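Local atomic coordinates of probable ferredoxin-dependent nitrite reductase NirA (Mycobacterium tuberculosis, PDB entry 1ZJ8), a protein that catalyses the six-electron reduction of sulfite to sulfide with electrons from ferredoxin, using a siroheme and a [4Fe-4S] cluster. Residues A[243-254]-A[265-274]; A[286-294]-A[300-309]. One frame throughout, in Å; residues are numbered along the deposited sequence.

Contact 1: A[243-254]-A[265-274]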
loop_
_atom_site.group_PDB
_atom_site.type_symbol
_atom_site.label_atom_id
_atom_site.label_comp_id
_atom_site.label_asym_id
_atom_site.label_seq_id
_atom_site.Cartn_x
_atom_site.Cartn_y
_atom_site.Cartn_z
ATOM N N HIS A 243 -24.594 13.987 0.590
ATOM C CA HIS A 243 -25.865 13.632 -0.033
ATOM C C HIS A 243 -26.702 14.910 0.067
ATOM O O HIS A 243 -26.740 15.521 1.140
ATOM C CB HIS A 243 -26.567 12.444 0.648
ATOM C CG HIS A 243 -27.739 11.924 -0.131
ATOM N ND1 HIS A 243 -27.620 10.929 -1.077
ATOM C CD2 HIS A 243 -29.038 12.297 -0.146
ATOM C CE1 HIS A 243 -28.798 10.698 -1.624
ATOM N NE2 HIS A 243 -29.672 11.520 -1.080
ATOM N N PRO A 244 -27.339 15.339 -1.054
ATOM C CA PRO A 244 -28.084 16.599 -1.027
ATOM C C PRO A 244 -29.208 16.595 -0.019
ATOM O O PRO A 244 -29.505 17.636 0.558
ATOM C CB PRO A 244 -28.628 16.739 -2.453
ATOM C CG PRO A 244 -28.588 15.383 -3.018
ATOM C CD PRO A 244 -27.413 14.698 -2.381
ATOM N N GLU A 245 -29.834 15.440 0.185
ATOM C CA GLU A 245 -30.856 15.311 1.217
ATOM C C GLU A 245 -30.292 14.964 2.592
ATOM O O GLU A 245 -30.694 15.565 3.587
ATOM C CB GLU A 245 -31.936 14.299 0.810
ATOM C CG GLU A 245 -33.321 14.736 1.283
ATOM C CD GLU A 245 -34.261 13.580 1.529
ATOM O OE1 GLU A 245 -34.392 12.716 0.626
ATOM O OE2 GLU A 245 -34.868 13.542 2.635
ATOM N N HIS A 246 -29.362 14.012 2.648
ATOM C CA HIS A 246 -29.004 13.366 3.907
ATOM C C HIS A 246 -27.708 13.902 4.512
ATOM O O HIS A 246 -27.348 13.520 5.609
ATOM C CB HIS A 246 -28.915 11.846 3.724
ATOM C CG HIS A 246 -30.210 11.197 3.331
ATOM N ND1 HIS A 246 -31.413 11.501 3.936
ATOM C CD2 HIS A 246 -30.481 10.228 2.420
ATOM C CE1 HIS A 246 -32.370 10.757 3.406
ATOM N NE2 HIS A 246 -31.831 9.975 2.487
ATOM N N GLY A 247 -27.006 14.782 3.813
ATOM C CA GLY A 247 -25.802 15.402 4.370
ATOM C C GLY A 247 -24.544 14.540 4.251
ATOM O O GLY A 247 -24.494 13.613 3.418
ATOM N N PRO A 248 -23.513 14.825 5.087
ATOM C CA PRO A 248 -22.227 14.157 4.888
ATOM C C PRO A 248 -22.278 12.669 5.183
ATOM O O PRO A 248 -22.900 12.251 6.144
ATOM C CB PRO A 248 -21.281 14.890 5.864
ATOM C CG PRO A 248 -22.009 16.153 6.259
ATOM C CD PRO A 248 -23.456 15.762 6.227
ATOM N N GLY A 249 -21.637 11.875 4.340
ATOM C CA GLY A 249 -21.614 10.423 4.515
ATOM C C GLY A 249 -20.639 9.801 3.538
ATOM O O GLY A 249 -19.806 10.509 2.962
ATOM N N LEU A 250 -20.747 8.495 3.322
ATOM C CA LEU A 250 -19.723 7.799 2.561
ATOM C C LEU A 250 -20.272 7.057 1.351
ATOM O O LEU A 250 -21.184 6.243 1.476
ATOM C CB LEU A 250 -18.939 6.857 3.486
ATOM C CG LEU A 250 -18.110 7.650 4.516
ATOM C CD1 LEU A 250 -18.894 7.971 5.802
ATOM C CD2 LEU A 250 -16.844 6.914 4.853
ATOM N N ASP A 251 -19.711 7.354 0.183
ATOM C CA ASP A 251 -20.058 6.649 -1.045
ATOM C C ASP A 251 -19.284 5.314 -1.105
ATOM O O ASP A 251 -18.103 5.253 -0.766
ATOM C CB ASP A 251 -19.773 7.562 -2.254
ATOM C CG ASP A 251 -19.899 6.852 -3.577
ATOM O OD1 ASP A 251 -20.648 5.850 -3.651
ATOM O OD2 ASP A 251 -19.239 7.293 -4.554
ATOM N N LEU A 252 -19.963 4.246 -1.512
ATOM C CA LEU A 252 -19.398 2.902 -1.435
ATOM C C LEU A 252 -18.849 2.478 -2.777
ATOM O O LEU A 252 -19.551 2.546 -3.786
ATOM C CB LEU A 252 -20.459 1.903 -0.977
ATOM C CG LEU A 252 -20.090 0.416 -0.918
ATOM C CD1 LEU A 252 -18.808 0.178 -0.156
ATOM C CD2 LEU A 252 -21.217 -0.417 -0.303
ATOM N N TRP A 253 -17.582 2.062 -2.775
ATOM C CA TRP A 253 -16.907 1.511 -3.933
ATOM C C TRP A 253 -16.494 0.072 -3.617
ATOM O O TRP A 253 -16.177 -0.259 -2.462
ATOM C CB TRP A 253 -15.660 2.335 -4.256
ATOM C CG TRP A 253 -15.925 3.701 -4.805
ATOM C CD1 TRP A 253 -16.628 4.678 -4.218
ATOM C CD2 TRP A 253 -15.465 4.230 -6.058
ATOM N NE1 TRP A 253 -16.660 5.795 -5.022
ATOM C CE2 TRP A 253 -15.942 5.551 -6.152
ATOM C CE3 TRP A 253 -14.713 3.705 -7.117
ATOM C CZ2 TRP A 253 -15.693 6.373 -7.251
ATOM C CZ3 TRP A 253 -14.452 4.529 -8.216
ATOM C CH2 TRP A 253 -14.947 5.854 -8.269
ATOM N N VAL A 254 -16.468 -0.764 -4.656
ATOM C CA VAL A 254 -16.135 -2.170 -4.525
ATOM C C VAL A 254 -15.440 -2.666 -5.806
ATOM O O VAL A 254 -15.698 -2.136 -6.906
ATOM C CB VAL A 254 -17.433 -2.973 -4.212
ATOM C CG1 VAL A 254 -17.461 -4.330 -4.912
ATOM C CG2 VAL A 254 -17.608 -3.145 -2.695
ATOM N N ALA A 265 -12.031 -0.414 -9.121
ATOM C CA ALA A 265 -13.225 -0.566 -8.301
ATOM C C ALA A 265 -14.300 0.407 -8.784
ATOM O O ALA A 265 -13.999 1.481 -9.303
ATOM C CB ALA A 265 -12.907 -0.354 -6.806
ATOM N N GLN A 266 -15.558 -0.004 -8.611
ATOM C CA GLN A 266 -16.716 0.674 -9.209
ATOM C C GLN A 266 -17.776 1.019 -8.157
ATOM O O GLN A 266 -17.988 0.273 -7.209
ATOM C CB GLN A 266 -17.336 -0.227 -10.269
ATOM C CG GLN A 266 -16.312 -1.029 -11.075
ATOM C CD GLN A 266 -16.959 -2.159 -11.829
ATOM O OE1 GLN A 266 -17.760 -1.935 -12.755
ATOM N NE2 GLN A 266 -16.641 -3.395 -11.417
ATOM N N ARG A 267 -18.446 2.148 -8.361
ATOM C CA ARG A 267 -19.475 2.624 -7.463
ATOM C C ARG A 267 -20.663 1.673 -7.359
ATOM O O ARG A 267 -21.285 1.314 -8.347
ATOM C CB ARG A 267 -20.000 3.974 -7.948
ATOM C CG ARG A 267 -18.951 5.056 -7.992
ATOM C CD ARG A 267 -19.539 6.443 -7.879
ATOM N NE ARG A 267 -20.515 6.527 -6.784
ATOM C CZ ARG A 267 -21.829 6.716 -6.934
ATOM N NH1 ARG A 267 -22.374 6.827 -8.136
ATOM N NH2 ARG A 267 -22.616 6.778 -5.870
ATOM N N VAL A 268 -21.011 1.317 -6.136
ATOM C CA VAL A 268 -22.215 0.549 -5.881
ATOM C C VAL A 268 -23.464 1.424 -6.100
ATOM O O VAL A 268 -24.565 0.903 -6.298
ATOM C CB VAL A 268 -22.179 -0.021 -4.454
ATOM C CG1 VAL A 268 -23.475 -0.767 -4.135
ATOM C CG2 VAL A 268 -20.939 -0.933 -4.279
ATOM N N GLY A 269 -23.270 2.747 -6.072
ATOM C CA GLY A 269 -24.349 3.725 -6.239
ATOM C C GLY A 269 -25.015 4.113 -4.928
ATOM O O GLY A 269 -26.117 4.682 -4.939
ATOM N N ALA A 270 -24.317 3.857 -3.814
ATOM C CA ALA A 270 -24.897 3.911 -2.476
ATOM C C ALA A 270 -24.264 4.996 -1.618
ATOM O O ALA A 270 -23.062 5.278 -1.740
ATOM C CB ALA A 270 -24.740 2.556 -1.782
ATOM N N TRP A 271 -25.089 5.578 -0.740
ATOM C CA TRP A 271 -24.654 6.512 0.316
ATOM C C TRP A 271 -24.859 5.826 1.669
ATOM O O TRP A 271 -25.901 5.240 1.918
ATOM C CB TRP A 271 -25.458 7.824 0.244
ATOM C CG TRP A 271 -25.079 8.915 1.249
ATOM C CD1 TRP A 271 -24.098 9.875 1.100
ATOM C CD2 TRP A 271 -25.695 9.171 2.526
ATOM N NE1 TRP A 271 -24.067 10.700 2.208
ATOM C CE2 TRP A 271 -25.033 10.297 3.095
ATOM C CE3 TRP A 271 -26.737 8.561 3.246
ATOM C CZ2 TRP A 271 -25.381 10.825 4.352
ATOM C CZ3 TRP A 271 -27.090 9.094 4.499
ATOM C CH2 TRP A 271 -26.404 10.208 5.038
ATOM N N VAL A 272 -23.858 5.902 2.529
ATOM C CA VAL A 272 -23.872 5.224 3.817
ATOM C C VAL A 272 -23.508 6.207 4.940
ATOM O O VAL A 272 -22.399 6.755 4.957
ATOM C CB VAL A 272 -22.845 4.080 3.816
ATOM C CG1 VAL A 272 -22.867 3.319 5.142
ATOM C CG2 VAL A 272 -23.099 3.132 2.633
ATOM N N PRO A 273 -24.420 6.422 5.903
ATOM C CA PRO A 273 -24.086 7.395 6.959
ATOM C C PRO A 273 -22.975 6.820 7.847
ATOM O O PRO A 273 -22.825 5.592 7.953
ATOM C CB PRO A 273 -25.406 7.544 7.723
ATOM C CG PRO A 273 -26.103 6.199 7.523
ATOM C CD PRO A 273 -25.722 5.759 6.136
ATOM N N LEU A 274 -22.185 7.676 8.469
ATOM C CA LEU A 274 -21.011 7.188 9.203
ATOM C C LEU A 274 -21.301 6.030 10.194
ATOM O O LEU A 274 -20.489 5.107 10.327
ATOM C CB LEU A 274 -20.310 8.359 9.909
ATOM C CG LEU A 274 -18.994 8.021 10.611
ATOM C CD1 LEU A 274 -17.974 7.352 9.676
ATOM C CD2 LEU A 274 -18.407 9.287 11.211
#
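With CG trans to the backbone N in Asp251 (chi1 171°) and the Arg267 chain bent about its CG-CD bond (chi3 47°), carboxylate and guanidinium meet across an antiparallel beta hairpin, strands 249-254 and 266-272. Arg267 grips side-on: NE bonds to Asp251 OD2 at 2.7 Å on the syn side, and NH2 reaches Asp251 OD1 at 3.1 Å from above the carboxylate plane, the two flat groups being inclined by 62°. From the face of the carboxylate opposite to NE, the indole NE1 of Trp253 donates to Asp251 OD2 over 3.0 Å. The same Trp253 carries Arg267 CG on one face, a CH-pi contact of 3.8 Å to the centroid of the six-membered ring. Arg267 NH2 has a second partner, the carbonyl of Gly330.

Farther along this face lies Trp271, whose indole lies against the 243-249 turn, at the end of the hairpin away from its connecting loop. His243 CB and His246 CB both sit on one side of it, 3.5 Å and 3.6 Å from the centroids of its five- and six-membered rings, while the backbone N of Leu250 lies over the other. The His243 ring turns an edge to the indole, completing an aromatic cluster.

Between Asp251 and Trp253 the register slips by two, a beta bulge: Leu252 N donates to Ala270 O, and its carbonyl accepts from Val268 N, with Gly269 at a positive phi between them. On the other face Leu250, Leu252 and Val254 pack on helix 277-291, and across the hairpin Leu252 CG meets Val268 CG2 at 3.7 Å. The guanidinium, bonded to both carboxylate oxygens, and the indole N-H on OD2 would favour an ionised Asp251, whose buried carboxylate joins the strands through the salt bridge and holds the Trp253 indole, on its own strand, by a hydrogen bond.

Contact 2: A[286-294]-A[300-309]. With SRM (siroheme), chain E.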
loop_
_atom_site.group_PDB
_atom_site.type_symbol
_atom_site.label_atom_id
_atom_site.label_comp_id
_atom_site.label_asym_id
_atom_site.label_seq_id
_atom_site.Cartn_x
_atom_site.Cartn_y
_atom_site.Cartn_z
ATOM N N SER A 286 -18.439 -10.195 4.049
ATOM C CA SER A 286 -19.168 -11.474 4.192
ATOM C C SER A 286 -19.528 -12.069 2.842
ATOM O O SER A 286 -19.421 -13.277 2.643
ATOM C CB SER A 286 -20.420 -11.276 5.035
ATOM O OG SER A 286 -20.068 -10.750 6.314
ATOM N N VAL A 287 -19.912 -11.219 1.900
ATOM C CA VAL A 287 -20.142 -11.701 0.545
ATOM C C VAL A 287 -18.855 -12.283 -0.025
ATOM O O VAL A 287 -18.863 -13.370 -0.593
ATOM C CB VAL A 287 -20.639 -10.607 -0.396
ATOM C CG1 VAL A 287 -20.851 -11.186 -1.811
ATOM C CG2 VAL A 287 -21.918 -9.968 0.160
ATOM N N PHE A 288 -17.750 -11.563 0.137
ATOM C CA PHE A 288 -16.445 -12.053 -0.309
ATOM C C PHE A 288 -16.202 -13.458 0.231
ATOM O O PHE A 288 -15.942 -14.381 -0.531
ATOM C CB PHE A 288 -15.315 -11.090 0.141
ATOM C CG PHE A 288 -13.914 -11.477 -0.331
ATOM C CD1 PHE A 288 -13.674 -11.900 -1.649
ATOM C CD2 PHE A 288 -12.822 -11.376 0.538
ATOM C CE1 PHE A 288 -12.388 -12.243 -2.084
ATOM C CE2 PHE A 288 -11.519 -11.723 0.107
ATOM C CZ PHE A 288 -11.313 -12.158 -1.208
ATOM N N ARG A 289 -16.298 -13.616 1.546
ATOM C CA ARG A 289 -16.021 -14.908 2.195
ATOM C C ARG A 289 -16.899 -16.011 1.605
ATOM O O ARG A 289 -16.409 -17.098 1.278
ATOM C CB ARG A 289 -16.233 -14.819 3.710
ATOM C CG ARG A 289 -16.047 -16.158 4.485
ATOM C CD ARG A 289 -16.657 -16.106 5.892
ATOM N NE ARG A 289 -18.018 -15.575 5.833
ATOM C CZ ARG A 289 -18.718 -15.114 6.866
ATOM N NH1 ARG A 289 -18.210 -15.117 8.098
ATOM N NH2 ARG A 289 -19.944 -14.639 6.656
ATOM N N ASP A 290 -18.186 -15.720 1.441
ATOM C CA ASP A 290 -19.162 -16.746 1.067
ATOM C C ASP A 290 -19.230 -17.034 -0.458
ATOM O O ASP A 290 -19.452 -18.184 -0.867
ATOM C CB ASP A 290 -20.540 -16.366 1.656
ATOM C CG ASP A 290 -20.532 -16.301 3.215
ATOM O OD1 ASP A 290 -19.732 -17.006 3.859
ATOM O OD2 ASP A 290 -21.325 -15.544 3.807
ATOM N N TYR A 291 -19.008 -16.017 -1.288
ATOM C CA TYR A 291 -19.149 -16.158 -2.747
ATOM C C TYR A 291 -17.857 -15.927 -3.562
ATOM O O TYR A 291 -17.846 -16.120 -4.786
ATOM C CB TYR A 291 -20.219 -15.189 -3.255
ATOM C CG TYR A 291 -21.665 -15.539 -2.906
ATOM C CD1 TYR A 291 -22.186 -15.283 -1.626
ATOM C CD2 TYR A 291 -22.533 -16.076 -3.884
ATOM C CE1 TYR A 291 -23.524 -15.583 -1.328
ATOM C CE2 TYR A 291 -23.855 -16.371 -3.596
ATOM C CZ TYR A 291 -24.346 -16.131 -2.324
ATOM O OH TYR A 291 -25.659 -16.429 -2.054
ATOM N N GLY A 292 -16.778 -15.497 -2.910
ATOM C CA GLY A 292 -15.489 -15.372 -3.585
ATOM C C GLY A 292 -14.931 -16.721 -4.013
ATOM O O GLY A 292 -15.127 -17.731 -3.335
ATOM N N TYR A 293 -14.221 -16.731 -5.136
ATOM C CA TYR A 293 -13.664 -17.964 -5.699
ATOM C C TYR A 293 -12.508 -18.493 -4.847
ATOM O O TYR A 293 -11.719 -17.709 -4.328
ATOM C CB TYR A 293 -13.206 -17.716 -7.136
ATOM C CG TYR A 293 -14.267 -17.099 -8.028
ATOM C CD1 TYR A 293 -15.616 -17.414 -7.874
ATOM C CD2 TYR A 293 -13.923 -16.221 -9.046
ATOM C CE1 TYR A 293 -16.597 -16.859 -8.707
ATOM C CE2 TYR A 293 -14.905 -15.668 -9.900
ATOM C CZ TYR A 293 -16.242 -15.994 -9.720
ATOM O OH TYR A 293 -17.223 -15.452 -10.533
ATOM N N ARG A 294 -12.434 -19.817 -4.682
ATOM C CA ARG A 294 -11.396 -20.456 -3.842
ATOM C C ARG A 294 -10.764 -21.675 -4.551
ATOM O O ARG A 294 -10.362 -22.663 -3.913
ATOM C CB ARG A 294 -11.970 -20.838 -2.460
ATOM C CG ARG A 294 -12.706 -19.685 -1.732
ATOM C CD ARG A 294 -13.400 -20.129 -0.449
ATOM N NE ARG A 294 -12.524 -20.028 0.718
ATOM C CZ ARG A 294 -12.733 -19.252 1.790
ATOM N NH1 ARG A 294 -13.821 -18.488 1.895
ATOM N NH2 ARG A 294 -11.848 -19.264 2.787
ATOM N N ALA A 300 -8.774 -15.650 -7.291
ATOM C CA ALA A 300 -9.463 -15.743 -6.005
ATOM C C ALA A 300 -9.996 -14.401 -5.493
ATOM O O ALA A 300 -10.908 -14.374 -4.670
ATOM C CB ALA A 300 -8.518 -16.366 -4.972
ATOM N N ARG A 301 -9.444 -13.299 -5.992
ATOM C CA ARG A 301 -9.705 -11.973 -5.427
ATOM C C ARG A 301 -11.053 -11.387 -5.819
ATOM O O ARG A 301 -11.616 -11.722 -6.870
ATOM C CB ARG A 301 -8.592 -11.012 -5.842
ATOM C CG ARG A 301 -7.272 -11.483 -5.314
ATOM C CD ARG A 301 -6.361 -10.382 -4.978
ATOM N NE ARG A 301 -6.928 -9.441 -4.030
ATOM C CZ ARG A 301 -6.261 -8.390 -3.579
ATOM N NH1 ARG A 301 -5.013 -8.190 -3.962
ATOM N NH2 ARG A 301 -6.823 -7.552 -2.723
ATOM N N LEU A 302 -11.546 -10.485 -4.976
ATOM C CA LEU A 302 -12.885 -9.964 -5.131
ATOM C C LEU A 302 -13.119 -9.302 -6.492
ATOM O O LEU A 302 -14.211 -9.413 -7.056
ATOM C CB LEU A 302 -13.198 -8.984 -4.009
ATOM C CG LEU A 302 -14.613 -8.391 -3.999
ATOM C CD1 LEU A 302 -15.639 -9.514 -3.957
ATOM C CD2 LEU A 302 -14.795 -7.444 -2.819
ATOM N N LYS A 303 -12.107 -8.628 -7.031
ATOM C CA LYS A 303 -12.233 -7.975 -8.349
ATOM C C LYS A 303 -12.842 -8.893 -9.434
ATOM O O LYS A 303 -13.603 -8.441 -10.292
ATOM C CB LYS A 303 -10.867 -7.397 -8.807
ATOM C CG LYS A 303 -9.697 -8.399 -8.853
ATOM C CD LYS A 303 -8.404 -7.747 -9.398
ATOM C CE LYS A 303 -7.418 -8.784 -9.967
ATOM N NZ LYS A 303 -6.114 -8.225 -10.405
ATOM N N PHE A 304 -12.501 -10.178 -9.374
ATOM C CA PHE A 304 -12.949 -11.170 -10.355
ATOM C C PHE A 304 -14.472 -11.457 -10.230
ATOM O O PHE A 304 -15.235 -11.377 -11.227
ATOM C CB PHE A 304 -12.123 -12.473 -10.194
ATOM C CG PHE A 304 -10.658 -12.334 -10.589
ATOM C CD1 PHE A 304 -10.291 -12.151 -11.919
ATOM C CD2 PHE A 304 -9.648 -12.409 -9.629
ATOM C CE1 PHE A 304 -8.952 -12.021 -12.281
ATOM C CE2 PHE A 304 -8.291 -12.288 -9.992
ATOM C CZ PHE A 304 -7.950 -12.088 -11.315
ATOM N N LEU A 305 -14.891 -11.789 -9.005
ATOM C CA LEU A 305 -16.302 -11.973 -8.659
ATOM C C LEU A 305 -17.143 -10.802 -9.135
ATOM O O LEU A 305 -18.247 -10.988 -9.670
ATOM C CB LEU A 305 -16.442 -12.103 -7.136
ATOM C CG LEU A 305 -17.778 -12.550 -6.525
ATOM C CD1 LEU A 305 -18.224 -13.892 -7.101
ATOM C CD2 LEU A 305 -17.674 -12.633 -4.993
ATOM N N ILE A 306 -16.606 -9.597 -8.935
ATOM C CA ILE A 306 -17.273 -8.357 -9.349
ATOM C C ILE A 306 -17.264 -8.211 -10.858
ATOM O O ILE A 306 -18.194 -7.647 -11.426
ATOM C CB ILE A 306 -16.611 -7.101 -8.745
ATOM C CG1 ILE A 306 -16.533 -7.195 -7.208
ATOM C CG2 ILE A 306 -17.355 -5.846 -9.194
ATOM C CD1 ILE A 306 -17.873 -7.285 -6.495
ATOM N N LYS A 307 -16.207 -8.703 -11.508
ATOM C CA LYS A 307 -16.178 -8.709 -12.979
ATOM C C LYS A 307 -17.281 -9.624 -13.558
ATOM O O LYS A 307 -18.007 -9.231 -14.471
ATOM C CB LYS A 307 -14.820 -9.128 -13.532
ATOM C CG LYS A 307 -14.560 -8.560 -14.920
ATOM C CD LYS A 307 -13.760 -9.522 -15.771
ATOM C CE LYS A 307 -13.265 -8.854 -17.035
ATOM N NZ LYS A 307 -12.133 -9.618 -17.606
ATOM N N ASP A 308 -17.404 -10.830 -13.004
ATOM C CA ASP A 308 -18.400 -11.798 -13.458
ATOM C C ASP A 308 -19.844 -11.342 -13.189
ATOM O O ASP A 308 -20.627 -11.198 -14.132
ATOM C CB ASP A 308 -18.125 -13.164 -12.810
ATOM C CG ASP A 308 -16.876 -13.823 -13.366
ATOM O OD1 ASP A 308 -16.632 -13.656 -14.587
ATOM O OD2 ASP A 308 -16.145 -14.501 -12.596
ATOM N N TRP A 309 -20.170 -11.107 -11.915
ATOM C CA TRP A 309 -21.525 -10.700 -11.486
ATOM C C TRP A 309 -22.044 -9.393 -12.078
ATOM O O TRP A 309 -23.189 -9.314 -12.538
ATOM C CB TRP A 309 -21.557 -10.524 -9.973
ATOM C CG TRP A 309 -21.608 -11.798 -9.206
ATOM C CD1 TRP A 309 -21.379 -13.059 -9.679
ATOM C CD2 TRP A 309 -21.884 -11.934 -7.807
ATOM N NE1 TRP A 309 -21.514 -13.974 -8.661
ATOM C CE2 TRP A 309 -21.815 -13.309 -7.500
ATOM C CE3 TRP A 309 -22.185 -11.026 -6.783
ATOM C CZ2 TRP A 309 -22.029 -13.800 -6.208
ATOM C CZ3 TRP A 309 -22.388 -11.514 -5.494
ATOM C CH2 TRP A 309 -22.322 -12.886 -5.221
HETATM FE FE SRM E . 2.190 -6.323 -1.598
HETATM C CHA SRM E . 3.097 -9.601 -1.913
HETATM C CHB SRM E . 5.294 -5.578 -0.584
HETATM C CHC SRM E . 1.307 -3.210 -1.255
HETATM C CHD SRM E . 0.207 -6.597 -4.414
HETATM N NA SRM E . 3.801 -7.407 -1.121
HETATM C C1A SRM E . 3.956 -8.748 -1.190
HETATM C C2A SRM E . 5.138 -9.260 -0.426
HETATM C CMA SRM E . 4.692 -9.754 0.916
HETATM C CDA SRM E . 5.949 -10.256 -1.208
HETATM C CEA SRM E . 5.840 -11.713 -0.891
HETATM O O3A SRM E . 4.748 -12.272 -1.039
HETATM O O4A SRM E . 6.819 -12.353 -0.480
HETATM C C3A SRM E . 5.939 -8.009 -0.303
HETATM C CAA SRM E . 6.634 -7.844 1.007
HETATM C CBA SRM E . 7.975 -8.486 0.771
HETATM C CCA SRM E . 9.037 -7.818 1.582
HETATM O O1A SRM E . 9.020 -6.572 1.690
HETATM O O2A SRM E . 9.899 -8.535 2.145
HETATM C C4A SRM E . 4.968 -6.937 -0.665
HETATM N NB SRM E . 3.103 -4.736 -0.882
HETATM C C1B SRM E . 4.355 -4.558 -0.456
HETATM C C2B SRM E . 4.633 -3.218 0.166
HETATM C CMB SRM E . 5.528 -3.266 1.372
HETATM C CDB SRM E . 5.294 -2.376 -0.873
HETATM C CEB SRM E . 5.692 -0.990 -0.507
HETATM O O3B SRM E . 6.887 -0.635 -0.421
HETATM O O4B SRM E . 4.779 -0.196 -0.279
HETATM C C3B SRM E . 3.210 -2.767 0.419
HETATM C CAB SRM E . 2.719 -3.256 1.757
HETATM C CBB SRM E . 1.622 -2.392 2.301
HETATM C CCB SRM E . 1.005 -3.036 3.509
HETATM O O1B SRM E . 1.277 -2.642 4.641
HETATM O O2B SRM E . 0.193 -3.949 3.398
HETATM C C4B SRM E . 2.484 -3.592 -0.608
HETATM N NC SRM E . 1.115 -5.133 -2.677
HETATM C C1C SRM E . 0.700 -3.910 -2.287
HETATM C C2C SRM E . -0.101 -3.270 -3.222
HETATM C CDC SRM E . -0.536 -1.844 -3.288
HETATM C CEC SRM E . -1.749 -1.376 -2.583
HETATM O O3C SRM E . -2.331 -2.128 -1.769
HETATM O O4C SRM E . -2.127 -0.231 -2.869
HETATM C C3C SRM E . -0.350 -4.252 -4.133
HETATM C CAC SRM E . -1.216 -3.944 -5.311
HETATM C CBC SRM E . -2.702 -3.718 -5.129
HETATM C CCC SRM E . -3.391 -5.066 -5.008
HETATM O O1C SRM E . -3.238 -5.773 -3.976
HETATM O O2C SRM E . -4.086 -5.437 -5.989
HETATM C C4C SRM E . 0.333 -5.379 -3.754
HETATM N ND SRM E . 1.485 -7.877 -2.686
HETATM C C1D SRM E . 0.865 -7.712 -3.866
HETATM C C2D SRM E . 0.956 -8.910 -4.600
HETATM C CAD SRM E . -0.088 -9.328 -5.620
HETATM C CBD SRM E . -1.231 -10.182 -5.168
HETATM C CCD SRM E . -2.386 -10.547 -6.056
HETATM O O1D SRM E . -3.510 -10.102 -5.732
HETATM O O2D SRM E . -2.225 -11.265 -7.079
HETATM C C3D SRM E . 1.659 -9.803 -3.809
HETATM C CDD SRM E . 1.625 -11.300 -3.954
HETATM C CED SRM E . 0.466 -12.148 -3.477
HETATM O O3D SRM E . -0.403 -11.688 -2.736
HETATM O O4D SRM E . 0.357 -13.334 -3.821
HETATM C C4D SRM E . 1.978 -9.152 -2.628
#
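Arg301 NH1 is shared by two propionates of the siroheme, bonding to O1D and O1C at 3.0 Å each; the bond to O1D is nearly straight (174°). The residue stands just ahead of helix 302-309 in a helix-loop-helix unit, whose earlier helix, 286-291 here, runs at 83° to it. The second terminal nitrogen, NH2, is held in a salt bridge by Asp235, which would fix the rotation of the guanidinium facing the cofactor.

Tyr293, in the loop after the first helix, leans its ring along the second: CE1 lies 3.7 Å from Leu305 CD1, and OH donates to Asp308 OD2 on the anti side of the carboxylate. Tyr291 and Trp309 make an offset edge-to-face pair, the indole edge directed at the phenol face with planes 77° apart and centroids separated by 5.3 Å. The Tyr291 hydroxyl is hydrogen-bonded to Glu321. At the other end of the interface Phe288 CG, trans to its backbone N, carries the ring toward the start of the second helix, where Phe288 CD1 rests on Leu302 CB at 3.8 Å. Beside the Tyr291 pair, Val287 CG1 meets Trp309 CZ3 at 4.0 Å.

In the fold
Both contacts lie in the first of the two nitrite and sulphite reductase 4Fe-4S family regions, whereas the cluster cysteines belong to the second; they follow one another along the chain, their centres about 21 Å apart. Contact 1 is a partly buried hairpin whose outer end is accessible to solvent; contact 2 is a more buried packing of helices that reaches the cofactor through Arg301. Helix 277-291 connects them, covering the aliphatic face of the hairpin before its last turns enter contact 2. They also touch directly, Val254 CG1 meeting Ile306 CD1 at 3.4 Å. Contact 1 relies on backbone hydrogen bonds and an internal salt bridge, whereas contact 2 depends mainly on apolar and aromatic packing.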